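Local coordinates for protein mite allergen Der p 5 (Dermatophagoides pteronyssinus, PDB 3MQ1) that is a house dust mite allergen recognised by IgE antibodies that self-associates into dimers and larger oligomers, its role in the mite being unsettled, at residues 20-23 and 24-28; 48-51 and 52-56. All blocks are in the same frame, centred on the assembly; numbering follows the deposited sequence.

Contact 1: 20-23 and 24-28; sequences LFYL and QEQIN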
loop_
_atom_site.group_PDB
_atom_site.type_symbol
_atom_site.label_atom_id
_atom_site.label_comp_id
_atom_site.label_asym_id
_atom_site.label_seq_id
_atom_site.Cartn_x
_atom_site.Cartn_y
_atom_site.Cartn_z
ATOM N N LEU B 20 18.665 13.850 23.469
ATOM C CA LEU B 20 19.325 12.821 22.673
ATOM C C LEU B 20 20.575 13.356 21.982
ATOM O O LEU B 20 21.591 12.665 21.902
ATOM C CB LEU B 20 18.358 12.233 21.643
ATOM C CG LEU B 20 17.165 11.471 22.221
ATOM C CD1 LEU B 20 16.272 10.947 21.109
ATOM C CD2 LEU B 20 17.639 10.334 23.113
ATOM N N PHE B 21 20.498 14.585 21.481
ATOM C CA PHE B 21 21.651 15.224 20.860
ATOM C C PHE B 21 22.757 15.444 21.886
ATOM O O PHE B 21 23.931 15.191 21.614
ATOM C CB PHE B 21 21.260 16.555 20.213
ATOM C CG PHE B 21 20.495 16.404 18.930
ATOM C CD1 PHE B 21 21.143 16.044 17.760
ATOM C CD2 PHE B 21 19.129 16.635 18.889
ATOM C CE1 PHE B 21 20.443 15.908 16.576
ATOM C CE2 PHE B 21 18.425 16.500 17.708
ATOM C CZ PHE B 21 19.083 16.137 16.550
ATOM N N TYR B 22 22.374 15.916 23.068
ATOM C CA TYR B 22 23.317 16.119 24.160
ATOM C C TYR B 22 23.972 14.795 24.529
ATOM O O TYR B 22 25.142 14.750 24.903
ATOM C CB TYR B 22 22.606 16.715 25.376
ATOM C CG TYR B 22 23.533 17.094 26.510
ATOM C CD1 TYR B 22 24.096 18.361 26.579
ATOM C CD2 TYR B 22 23.839 16.187 27.515
ATOM C CE1 TYR B 22 24.940 18.713 27.613
ATOM C CE2 TYR B 22 24.682 16.530 28.555
ATOM C CZ TYR B 22 25.230 17.794 28.598
ATOM O OH TYR B 22 26.070 18.140 29.631
ATOM N N LEU B 23 23.202 13.717 24.418
ATOM C CA LEU B 23 23.715 12.377 24.668
ATOM C C LEU B 23 24.728 11.997 23.596
ATOM O O LEU B 23 25.806 11.484 23.898
ATOM C CB LEU B 23 22.570 11.363 24.685
ATOM C CG LEU B 23 22.952 9.901 24.914
ATOM C CD1 LEU B 23 23.516 9.709 26.314
ATOM C CD2 LEU B 23 21.753 8.995 24.691
ATOM N N GLN B 24 24.371 12.254 22.342
ATOM C CA GLN B 24 25.246 11.963 21.213
ATOM C C GLN B 24 26.599 12.644 21.378
ATOM O O GLN B 24 27.638 12.069 21.052
ATOM C CB GLN B 24 24.589 12.408 19.903
ATOM C CG GLN B 24 25.469 12.243 18.672
ATOM C CD GLN B 24 25.776 10.791 18.361
ATOM O OE1 GLN B 24 25.159 9.879 18.913
ATOM N NE2 GLN B 24 26.734 10.569 17.468
ATOM N N GLU B 25 26.582 13.870 21.890
ATOM C CA GLU B 25 27.810 14.625 22.102
ATOM C C GLU B 25 28.628 14.027 23.241
ATOM O O GLU B 25 29.857 13.984 23.180
ATOM C CB GLU B 25 27.496 16.096 22.381
ATOM C CG GLU B 25 26.633 16.757 21.316
ATOM C CD GLU B 25 27.249 16.680 19.931
ATOM O OE1 GLU B 25 28.491 16.580 19.833
ATOM O OE2 GLU B 25 26.492 16.728 18.940
ATOM N N GLN B 26 27.939 13.564 24.279
ATOM C CA GLN B 26 28.594 12.890 25.395
ATOM C C GLN B 26 29.375 11.681 24.894
ATOM O O GLN B 26 30.526 11.469 25.276
ATOM C CB GLN B 26 27.563 12.448 26.435
ATOM C CG GLN B 26 26.905 13.590 27.190
ATOM C CD GLN B 26 25.765 13.121 28.073
ATOM O OE1 GLN B 26 24.974 12.264 27.679
ATOM N NE2 GLN B 26 25.673 13.683 29.272
ATOM N N ILE B 27 28.736 10.891 24.036
ATOM C CA ILE B 27 29.368 9.712 23.458
ATOM C C ILE B 27 30.591 10.102 22.634
ATOM O O ILE B 27 31.617 9.423 22.667
ATOM C CB ILE B 27 28.384 8.928 22.568
ATOM C CG1 ILE B 27 27.134 8.548 23.365
ATOM C CG2 ILE B 27 29.052 7.689 21.993
ATOM C CD1 ILE B 27 26.099 7.796 22.557
ATOM N N ASN B 28 30.473 11.202 21.897
ATOM C CA ASN B 28 31.574 11.698 21.078
ATOM C C ASN B 28 32.804 12.039 21.912
ATOM O O ASN B 28 33.869 11.448 21.732
ATOM C CB ASN B 28 31.133 12.922 20.271
ATOM C CG ASN B 28 30.054 12.594 19.258
ATOM O OD1 ASN B 28 29.659 11.438 19.105
ATOM N ND2 ASN B 28 29.573 13.613 18.555
#
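Gln24 N donates to Leu20 O at 2.8 Å, the shortest of four i to i+4 backbone bonds that tie 20-23 to 24-28 as successive turns of one helix. The side chains then sort by face. Gln26 bridges Tyr22 and Leu23: with CG anti to its own carbonyl carbon (chi1 -69°) and the chain extended beyond it, the amide is carried back along the helix, between the two. NE2 meets the edge of the Tyr22 ring, near its plane, with the ring and amide planes 61° apart. On the other branch OE1 lies beside CD1 of Leu23, whose side chain runs at about a right angle to that of the glutamine. NE2 also makes a weak hydrogen bond to Glu45 on helix 36-63. One turn on from Leu23, Ile27 offers CD1, 4.5 Å from Leu23 CG, so two buried aliphatic groups follow each other, Leu23 toward helix 36-63 and Ile27 toward helix 71-99. Residues 20-24 belong to an immunodominant conformational IgE-binding region. An inward aliphatic face, set against an outer side of mixed aromatic and polar groups (Phe21, Tyr22, Gln24 and Glu25), is characteristic of a helix packed in a helical bundle.

Contact 2: 48-51 and 52-56; sequences TIIA and MIDGV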
loop_
_atom_site.group_PDB
_atom_site.type_symbol
_atom_site.label_atom_id
_atom_site.label_comp_id
_atom_site.label_asym_id
_atom_site.label_seq_id
_atom_site.Cartn_x
_atom_site.Cartn_y
_atom_site.Cartn_z
ATOM N N THR B 48 18.309 4.750 31.903
ATOM C CA THR B 48 17.087 5.410 32.350
ATOM C C THR B 48 16.146 5.672 31.180
ATOM O O THR B 48 14.946 5.410 31.265
ATOM C CB THR B 48 17.391 6.739 33.062
ATOM O OG1 THR B 48 18.300 6.509 34.146
ATOM C CG2 THR B 48 16.112 7.358 33.603
ATOM N N ILE B 49 16.699 6.192 30.089
ATOM C CA ILE B 49 15.921 6.457 28.886
ATOM C C ILE B 49 15.244 5.186 28.385
ATOM O O ILE B 49 14.057 5.190 28.060
ATOM C CB ILE B 49 16.801 7.033 27.763
ATOM C CG1 ILE B 49 17.477 8.325 28.225
ATOM C CG2 ILE B 49 15.973 7.278 26.510
ATOM C CD1 ILE B 49 18.360 8.959 27.175
ATOM N N ILE B 50 16.007 4.099 28.323
ATOM C CA ILE B 50 15.474 2.815 27.885
ATOM C C ILE B 50 14.314 2.380 28.773
ATOM O O ILE B 50 13.288 1.907 28.283
ATOM C CB ILE B 50 16.556 1.719 27.891
ATOM C CG1 ILE B 50 17.615 2.008 26.825
ATOM C CG2 ILE B 50 15.932 0.354 27.651
ATOM C CD1 ILE B 50 18.758 1.016 26.815
ATOM N N ALA B 51 14.484 2.547 30.081
ATOM C CA ALA B 51 13.440 2.202 31.039
ATOM C C ALA B 51 12.173 3.002 30.766
ATOM O O ALA B 51 11.064 2.476 30.858
ATOM C CB ALA B 51 13.925 2.441 32.459
ATOM N N MET B 52 12.344 4.278 30.431
ATOM C CA MET B 52 11.215 5.137 30.094
ATOM C C MET B 52 10.453 4.587 28.895
ATOM O O MET B 52 9.236 4.416 28.947
ATOM C CB MET B 52 11.687 6.562 29.803
ATOM C CG MET B 52 10.680 7.394 29.024
ATOM S SD MET B 52 11.164 9.122 28.855
ATOM C CE MET B 52 10.996 9.680 30.548
ATOM N N ILE B 53 11.180 4.312 27.816
ATOM C CA ILE B 53 10.583 3.765 26.605
ATOM C C ILE B 53 9.813 2.483 26.905
ATOM O O ILE B 53 8.744 2.244 26.345
ATOM C CB ILE B 53 11.649 3.472 25.536
ATOM C CG1 ILE B 53 12.432 4.744 25.204
ATOM C CG2 ILE B 53 11.004 2.896 24.286
ATOM C CD1 ILE B 53 13.478 4.550 24.130
ATOM N N ASP B 54 10.369 1.661 27.789
ATOM C CA ASP B 54 9.711 0.432 28.214
ATOM C C ASP B 54 8.369 0.738 28.865
ATOM O O ASP B 54 7.339 0.181 28.481
ATOM C CB ASP B 54 10.596 -0.341 29.195
ATOM C CG ASP B 54 11.770 -1.017 28.518
ATOM O OD1 ASP B 54 11.701 -1.240 27.291
ATOM O OD2 ASP B 54 12.757 -1.333 29.213
ATOM N N GLY B 55 8.389 1.627 29.852
ATOM C CA GLY B 55 7.185 1.999 30.571
ATOM C C GLY B 55 6.127 2.592 29.664
ATOM O O GLY B 55 4.962 2.196 29.711
ATOM N N VAL B 56 6.537 3.546 28.834
ATOM C CA VAL B 56 5.624 4.205 27.908
ATOM C C VAL B 56 4.962 3.200 26.970
ATOM O O VAL B 56 3.774 3.312 26.669
ATOM C CB VAL B 56 6.346 5.282 27.074
ATOM C CG1 VAL B 56 5.385 5.919 26.082
ATOM C CG2 VAL B 56 6.955 6.336 27.986
#
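Ile49 and Ile53 make the apolar part of this contact: CG2 of Ile49 approaches CD1 of Ile53 at 4.4 Å, one turn further along the helix. In Ile53, CG1 stands anti to the carbonyl carbon (chi1 -58°), which brings that branch back over the preceding turn, with CG1 3.3 Å from Ile49 O. Met52 departs from this pattern. Its CB rests near the same Ile49 carbonyl oxygen, but CG is anti to the backbone N, and the chain leads away from 48-51 before bending at its last torsion; its side chain lies close to a bound methylpentanediol, probably from the crystallisation liquor.

The backbone bonds form an unbroken run of i to i+4 helical bonds, from Met52 N to Thr48 O through to Gly55 N to Ala51 O. The straightest is Ile53 N to Ile49 O, 3.0 Å long with an angle of 168° at the hydrogen.

Charge enters with Asp54, whose side chain lies alongside that of Ile50 and points the same way. OD2 comes 3.9 Å from Ile50 CG2, a contact of carboxylate with methyl group. OD1 forms a salt bridge with Arg57, and Glu88 brings a second acid close to it; the arginine would be expected to offset some of the resulting repulsion. Thr48 turns its hydroxyl back to its own helix, where OG1 is hydrogen-bonded to Ala44 O.

Within helix 36-63, these two turns present different faces to different neighbours. Ile49 and Ile53 pack on Leu91 of helix 71-99, and Ile50 and Ile53 on Glu88 of that helix, whereas Thr48 and Ala51 rest on Arg66 of the second subunit and Met52 on its Leu63.

In the fold
Contacts 1 and 2 show how consecutive helices of a small bundle can share one interior. Contact 1 lies on helix 4-32 and contact 2 on helix 36-63, with centres about 18 Å apart, yet their apolar faces meet directly: Leu23 CD2 packs against Ile49 CD1 at 4.2 Å. Helix 71-99 completes the three-helix arrangement and touches both contacts. Each contact also reaches the second subunit, contact 1 through Leu20 and Phe21, which pack on its Ile9 and Met6. Methylpentanediol molecules, probably from the crystallisation liquor, lie near the side chains of Gln26 and Met52. The two helices thus contribute both to the chain's core and to its association with another copy.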